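Local coordinates for protein solute carrier family 15 member 1 (Mus musculus, PDB 5A9D) that probably takes up small peptides together with protons in the small intestine, and is represented here by its extracellular domain, at residues A[5-10]-A[63-68]; A[95-100]-A[157-162]. All coordinates share one frame; numbering follows the deposited sequence.

Contact 1 (A[5-10]-A[63-68])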
loop_
_atom_site.group_PDB
_atom_site.type_symbol
_atom_site.label_atom_id
_atom_site.label_comp_id
_atom_site.label_asym_id
_atom_site.label_seq_id
_atom_site.Cartn_x
_atom_site.Cartn_y
_atom_site.Cartn_z
ATOM N N VAL A 5 -10.241 12.589 -4.263
ATOM C CA VAL A 5 -10.251 11.173 -3.924
ATOM C C VAL A 5 -10.884 10.446 -5.122
ATOM O O VAL A 5 -11.928 10.876 -5.618
ATOM C CB VAL A 5 -11.044 10.970 -2.597
ATOM C CG1 VAL A 5 -11.442 9.509 -2.384
ATOM C CG2 VAL A 5 -10.222 11.473 -1.405
ATOM N N GLN A 6 -10.199 9.420 -5.653
ATOM C CA GLN A 6 -10.744 8.648 -6.770
ATOM C C GLN A 6 -11.188 7.296 -6.233
ATOM O O GLN A 6 -10.456 6.647 -5.475
ATOM C CB GLN A 6 -9.745 8.503 -7.913
ATOM C CG GLN A 6 -9.616 9.756 -8.806
ATOM C CD GLN A 6 -8.571 9.600 -9.901
ATOM O OE1 GLN A 6 -8.269 8.502 -10.344
ATOM N NE2 GLN A 6 -7.962 10.689 -10.361
ATOM N N ILE A 7 -12.433 6.909 -6.555
ATOM C CA ILE A 7 -13.028 5.656 -6.094
ATOM C C ILE A 7 -13.681 4.898 -7.254
ATOM O O ILE A 7 -14.532 5.430 -7.954
ATOM C CB ILE A 7 -14.070 5.887 -4.949
ATOM C CG1 ILE A 7 -13.492 6.764 -3.814
ATOM C CG2 ILE A 7 -14.619 4.534 -4.407
ATOM C CD1 ILE A 7 -14.520 7.367 -2.805
ATOM N N LYS A 8 -13.338 3.623 -7.363
ATOM C CA LYS A 8 -13.915 2.667 -8.311
ATOM C C LYS A 8 -14.647 1.665 -7.429
ATOM O O LYS A 8 -14.164 1.342 -6.353
ATOM C CB LYS A 8 -12.788 1.969 -9.098
ATOM C CG LYS A 8 -13.192 0.796 -9.971
ATOM C CD LYS A 8 -12.051 -0.180 -9.927
ATOM C CE LYS A 8 -11.468 -0.468 -11.268
ATOM N NZ LYS A 8 -10.137 -1.084 -11.117
ATOM N N VAL A 9 -15.812 1.204 -7.847
ATOM C CA VAL A 9 -16.554 0.211 -7.051
ATOM C C VAL A 9 -16.496 -1.121 -7.784
ATOM O O VAL A 9 -16.707 -1.154 -8.985
ATOM C CB VAL A 9 -18.016 0.631 -6.768
ATOM C CG1 VAL A 9 -18.724 -0.385 -5.835
ATOM C CG2 VAL A 9 -18.078 2.044 -6.188
ATOM N N LEU A 10 -16.192 -2.211 -7.063
ATOM C CA LEU A 10 -16.183 -3.543 -7.634
ATOM C C LEU A 10 -17.062 -4.420 -6.745
ATOM O O LEU A 10 -16.783 -4.626 -5.560
ATOM C CB LEU A 10 -14.724 -4.081 -7.791
ATOM C CG LEU A 10 -14.500 -5.590 -8.060
ATOM C CD1 LEU A 10 -15.118 -6.045 -9.384
ATOM C CD2 LEU A 10 -13.010 -5.936 -8.083
ATOM N N HIS A 63 -14.553 6.261 7.011
ATOM C CA HIS A 63 -13.817 7.234 6.194
ATOM C C HIS A 63 -12.290 7.028 6.174
ATOM O O HIS A 63 -11.497 7.752 6.793
ATOM C CB HIS A 63 -14.198 8.682 6.547
ATOM C CG HIS A 63 -15.486 9.096 5.907
ATOM N ND1 HIS A 63 -15.694 8.955 4.532
ATOM C CD2 HIS A 63 -16.613 9.588 6.471
ATOM C CE1 HIS A 63 -16.929 9.372 4.315
ATOM N NE2 HIS A 63 -17.521 9.767 5.450
ATOM N N ASP A 64 -11.908 6.042 5.383
ATOM C CA ASP A 64 -10.537 5.682 5.140
ATOM C C ASP A 64 -10.236 5.932 3.653
ATOM O O ASP A 64 -9.991 4.994 2.888
ATOM C CB ASP A 64 -10.199 4.257 5.662
ATOM C CG ASP A 64 -10.628 3.064 4.827
ATOM O OD1 ASP A 64 -11.801 2.652 4.943
ATOM O OD2 ASP A 64 -9.754 2.466 4.161
ATOM N N PHE A 65 -10.320 7.230 3.249
ATOM C CA PHE A 65 -9.959 7.644 1.901
ATOM C C PHE A 65 -8.905 8.720 1.985
ATOM O O PHE A 65 -9.069 9.671 2.734
ATOM C CB PHE A 65 -11.154 8.116 1.095
ATOM C CG PHE A 65 -12.180 7.042 0.860
ATOM C CD1 PHE A 65 -12.007 6.102 -0.146
ATOM C CD2 PHE A 65 -13.325 6.973 1.646
ATOM C CE1 PHE A 65 -12.961 5.105 -0.358
ATOM C CE2 PHE A 65 -14.266 5.971 1.446
ATOM C CZ PHE A 65 -14.095 5.057 0.431
ATOM N N GLU A 66 -7.812 8.561 1.255
ATOM C CA GLU A 66 -6.732 9.539 1.241
ATOM C C GLU A 66 -6.841 10.439 0.030
ATOM O O GLU A 66 -7.007 9.957 -1.097
ATOM C CB GLU A 66 -5.361 8.855 1.247
ATOM C CG GLU A 66 -5.035 8.079 2.498
ATOM C CD GLU A 66 -3.552 7.799 2.629
ATOM O OE1 GLU A 66 -3.065 6.834 1.996
ATOM O OE2 GLU A 66 -2.863 8.621 3.281
ATOM N N GLN A 67 -6.699 11.744 0.236
ATOM C CA GLN A 67 -6.728 12.662 -0.911
ATOM C C GLN A 67 -5.469 12.470 -1.769
ATOM O O GLN A 67 -4.417 12.075 -1.255
ATOM C CB GLN A 67 -6.937 14.134 -0.494
ATOM C CG GLN A 67 -6.056 14.594 0.663
ATOM C CD GLN A 67 -6.642 15.792 1.344
ATOM O OE1 GLN A 67 -6.750 16.869 0.764
ATOM N NE2 GLN A 67 -6.987 15.648 2.612
ATOM N N GLY A 68 -5.638 12.637 -3.079
ATOM C CA GLY A 68 -4.577 12.440 -4.056
ATOM C C GLY A 68 -4.386 10.985 -4.433
ATOM O O GLY A 68 -3.471 10.662 -5.201
#
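Glu66 has its carbonyl O 3.6 Å from Val5 CG2, and its backbone N is hydrogen-bonded to NE2 of His71. The other ring nitrogen of His71, ND1, is hydrogen-bonded to the carbonyl O of Gln6. One imidazole thus bridges the two segments; no hydrogen bond runs directly between 5-10 and 63-68. The direct contact is apolar. Ile7 reaches over one face of the Phe65 ring in a CH-pi contact. Its CD1 is 4.0 Å from the ring centroid and 22° off the normal, displaced toward the rim. Its nearest ring atom is CE1 of Phe65, 3.7 Å from CD1. The side chain of Ile7 is extended (chi2 165°), which carries CD1 out over the ring. Ile7 CG1 also rests 3.9 Å from Phe65 CE1, so two successive carbons touch the same side of the aromatic. Val5 works nearer the root of the Phe65 side chain. Its CG1 is 3.8 Å from Phe65 CB and meets the ring obliquely. Its CG2 lies 3.7 Å from CA of Gln67, so both methyls lie along the same side of the loop, one by Phe65, one by Gln67. An alanine in place of Phe65 would probably open a gap beneath the Ile7 methyl and leave Val5 CG1 with little more than a CB to rest on. In this Ig-like lobe, strand 4-11 lies between strands 32-41 and 69-76, and Ile7 also touches Phe21 of strand 17-21 in the second sheet. Phe65, buried in the loop before strand 69-76, touches Ile48 and meets the His71 ring edge-to-face, consistent with a place between the sheets.

Contact 2 (A[95-100]-A[157-162])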
loop_
_atom_site.group_PDB
_atom_site.type_symbol
_atom_site.label_atom_id
_atom_site.label_comp_id
_atom_site.label_asym_id
_atom_site.label_seq_id
_atom_site.Cartn_x
_atom_site.Cartn_y
_atom_site.Cartn_z
ATOM N N GLY A 95 11.509 13.385 -13.203
ATOM C CA GLY A 95 12.270 14.338 -12.408
ATOM C C GLY A 95 11.677 14.758 -11.085
ATOM O O GLY A 95 12.370 15.401 -10.288
ATOM N N GLU A 96 10.395 14.415 -10.835
ATOM C CA GLU A 96 9.763 14.741 -9.553
ATOM C C GLU A 96 10.344 13.907 -8.412
ATOM O O GLU A 96 10.845 12.797 -8.634
ATOM C CB GLU A 96 8.240 14.592 -9.612
ATOM C CG GLU A 96 7.576 15.715 -10.389
ATOM C CD GLU A 96 6.064 15.704 -10.320
ATOM O OE1 GLU A 96 5.464 14.629 -10.547
ATOM O OE2 GLU A 96 5.481 16.773 -10.027
ATOM N N ASN A 97 10.299 14.456 -7.202
ATOM C CA ASN A 97 10.851 13.839 -6.025
ATOM C C ASN A 97 9.736 13.292 -5.177
ATOM O O ASN A 97 8.776 14.000 -4.907
ATOM C CB ASN A 97 11.701 14.867 -5.243
ATOM C CG ASN A 97 12.816 15.445 -6.108
ATOM O OD1 ASN A 97 13.739 14.743 -6.545
ATOM N ND2 ASN A 97 12.660 16.689 -6.525
ATOM N N GLY A 98 9.870 12.037 -4.781
ATOM C CA GLY A 98 8.921 11.378 -3.895
ATOM C C GLY A 98 9.263 11.725 -2.471
ATOM O O GLY A 98 10.414 11.594 -2.070
ATOM N N ILE A 99 8.286 12.189 -1.701
ATOM C CA ILE A 99 8.511 12.507 -0.296
ATOM C C ILE A 99 7.456 11.805 0.554
ATOM O O ILE A 99 6.268 11.884 0.258
ATOM C CB ILE A 99 8.542 14.046 -0.025
ATOM C CG1 ILE A 99 9.698 14.742 -0.781
ATOM C CG2 ILE A 99 8.600 14.374 1.492
ATOM C CD1 ILE A 99 9.583 16.307 -0.821
ATOM N N ARG A 100 7.897 11.135 1.614
ATOM C CA ARG A 100 6.973 10.538 2.577
ATOM C C ARG A 100 7.398 11.027 3.970
ATOM O O ARG A 100 8.532 11.467 4.155
ATOM C CB ARG A 100 6.941 8.998 2.489
ATOM C CG ARG A 100 8.226 8.359 2.967
ATOM C CD ARG A 100 8.054 6.879 3.127
ATOM N NE ARG A 100 9.347 6.282 3.425
ATOM C CZ ARG A 100 9.602 4.987 3.361
ATOM N NH1 ARG A 100 8.640 4.130 3.038
ATOM N NH2 ARG A 100 10.826 4.537 3.596
ATOM N N SER A 157 14.964 20.461 1.965
ATOM C CA SER A 157 16.238 20.864 1.403
ATOM C C SER A 157 16.070 21.043 -0.134
ATOM O O SER A 157 14.964 20.855 -0.668
ATOM C CB SER A 157 17.322 19.846 1.734
ATOM O OG SER A 157 17.040 18.593 1.138
ATOM N N ASN A 158 17.157 21.394 -0.833
ATOM C CA ASN A 158 17.128 21.553 -2.274
ATOM C C ASN A 158 17.023 20.200 -2.962
ATOM O O ASN A 158 18.036 19.622 -3.365
ATOM C CB ASN A 158 18.334 22.352 -2.783
ATOM C CG ASN A 158 18.248 22.757 -4.250
ATOM O OD1 ASN A 158 19.105 23.480 -4.763
ATOM N ND2 ASN A 158 17.228 22.311 -4.966
ATOM N N LEU A 159 15.781 19.738 -3.112
ATOM C CA LEU A 159 15.332 18.508 -3.752
ATOM C C LEU A 159 16.047 18.313 -5.090
ATOM O O LEU A 159 15.890 19.152 -5.994
ATOM C CB LEU A 159 13.822 18.669 -4.043
ATOM C CG LEU A 159 12.769 17.997 -3.142
ATOM C CD1 LEU A 159 13.086 18.158 -1.652
ATOM C CD2 LEU A 159 11.379 18.514 -3.481
ATOM N N ASP A 160 16.836 17.221 -5.218
ATOM C CA ASP A 160 17.532 16.897 -6.469
ATOM C C ASP A 160 16.521 16.519 -7.586
ATOM O O ASP A 160 15.408 17.015 -7.576
ATOM C CB ASP A 160 18.601 15.808 -6.238
ATOM C CG ASP A 160 19.737 16.201 -5.292
ATOM O OD1 ASP A 160 20.234 17.355 -5.394
ATOM O OD2 ASP A 160 20.167 15.337 -4.485
ATOM N N PHE A 161 16.916 15.721 -8.575
ATOM C CA PHE A 161 16.066 15.321 -9.693
ATOM C C PHE A 161 15.779 13.829 -9.585
ATOM O O PHE A 161 16.703 13.028 -9.510
ATOM C CB PHE A 161 16.778 15.639 -11.029
ATOM C CG PHE A 161 16.053 15.236 -12.296
ATOM C CD1 PHE A 161 16.080 13.916 -12.746
ATOM C CD2 PHE A 161 15.398 16.185 -13.075
ATOM C CE1 PHE A 161 15.421 13.546 -13.919
ATOM C CE2 PHE A 161 14.785 15.822 -14.277
ATOM C CZ PHE A 161 14.796 14.501 -14.684
ATOM N N GLY A 162 14.494 13.474 -9.560
ATOM C CA GLY A 162 14.025 12.095 -9.499
ATOM C C GLY A 162 14.330 11.360 -8.206
ATOM O O GLY A 162 14.325 10.134 -8.193
#
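Phe161 lays one face of its ring flat against the backbone of Gly95. The CA of Gly95 sits over the ring centre, 3.4 Å from the centroid and 11° off the normal. The ring gets there because CG of Phe161 is anti to the backbone N (chi1 178°), which swings it back over the glycine. Having no side chain, Gly95 lets the ring come this close. Beside this CH-pi contact, Gly162 N donates to Gly95 O at 3.0 Å. Gly162 CA adds a CA-H...O contact to Glu96 O at 3.4 Å. The Asn97 and Leu159 side chains run alongside each other, pointing opposite ways. Asn97 ND2 passes 3.4 Å from Leu159 CB and donates to Asp160 O at 3.0 Å. That carbonyl oxygen lies near the plane of the amide, but the bond is bent, with 137° at the hydrogen. Asn97 OD1 instead accepts from the backbone N of Ser163, so both ends of the amide hold the loop. Farther along, the Ile99 side chain lies across that of Leu159, with CD1 3.9 Å from Leu159 CD2. Leu159 also touches Tyr167 of strand 164-171. In this second Ig-like lobe, a beta-sandwich, strand 97-103 lies between antiparallel 125-132 and parallel 164-171. The 157-162 loop packs against the start of strand 97-103 just before the chain enters strand 164-171, tying this first strand to the run-in of its parallel neighbour.

In the fold
Strand 4-11 opens the chain, and contact 1 closes the long excursion through strands 17-21 to 58-60 by bringing 63-68 back to it. Strands 69-76 and 80-88 complete the first lobe. The chain then enters the second lobe, where contact 2 closes a similar excursion from 95-100 to 157-162. The two contacts are in series, neither nested nor crossed, with centres about 25 Å apart. Each joins the first strand of a lobe to the loop before its parallel neighbour, so they occupy equivalent places in two sandwiches of matching strand order. Between subunits, Lys8 packs on Arg100 of the second copy.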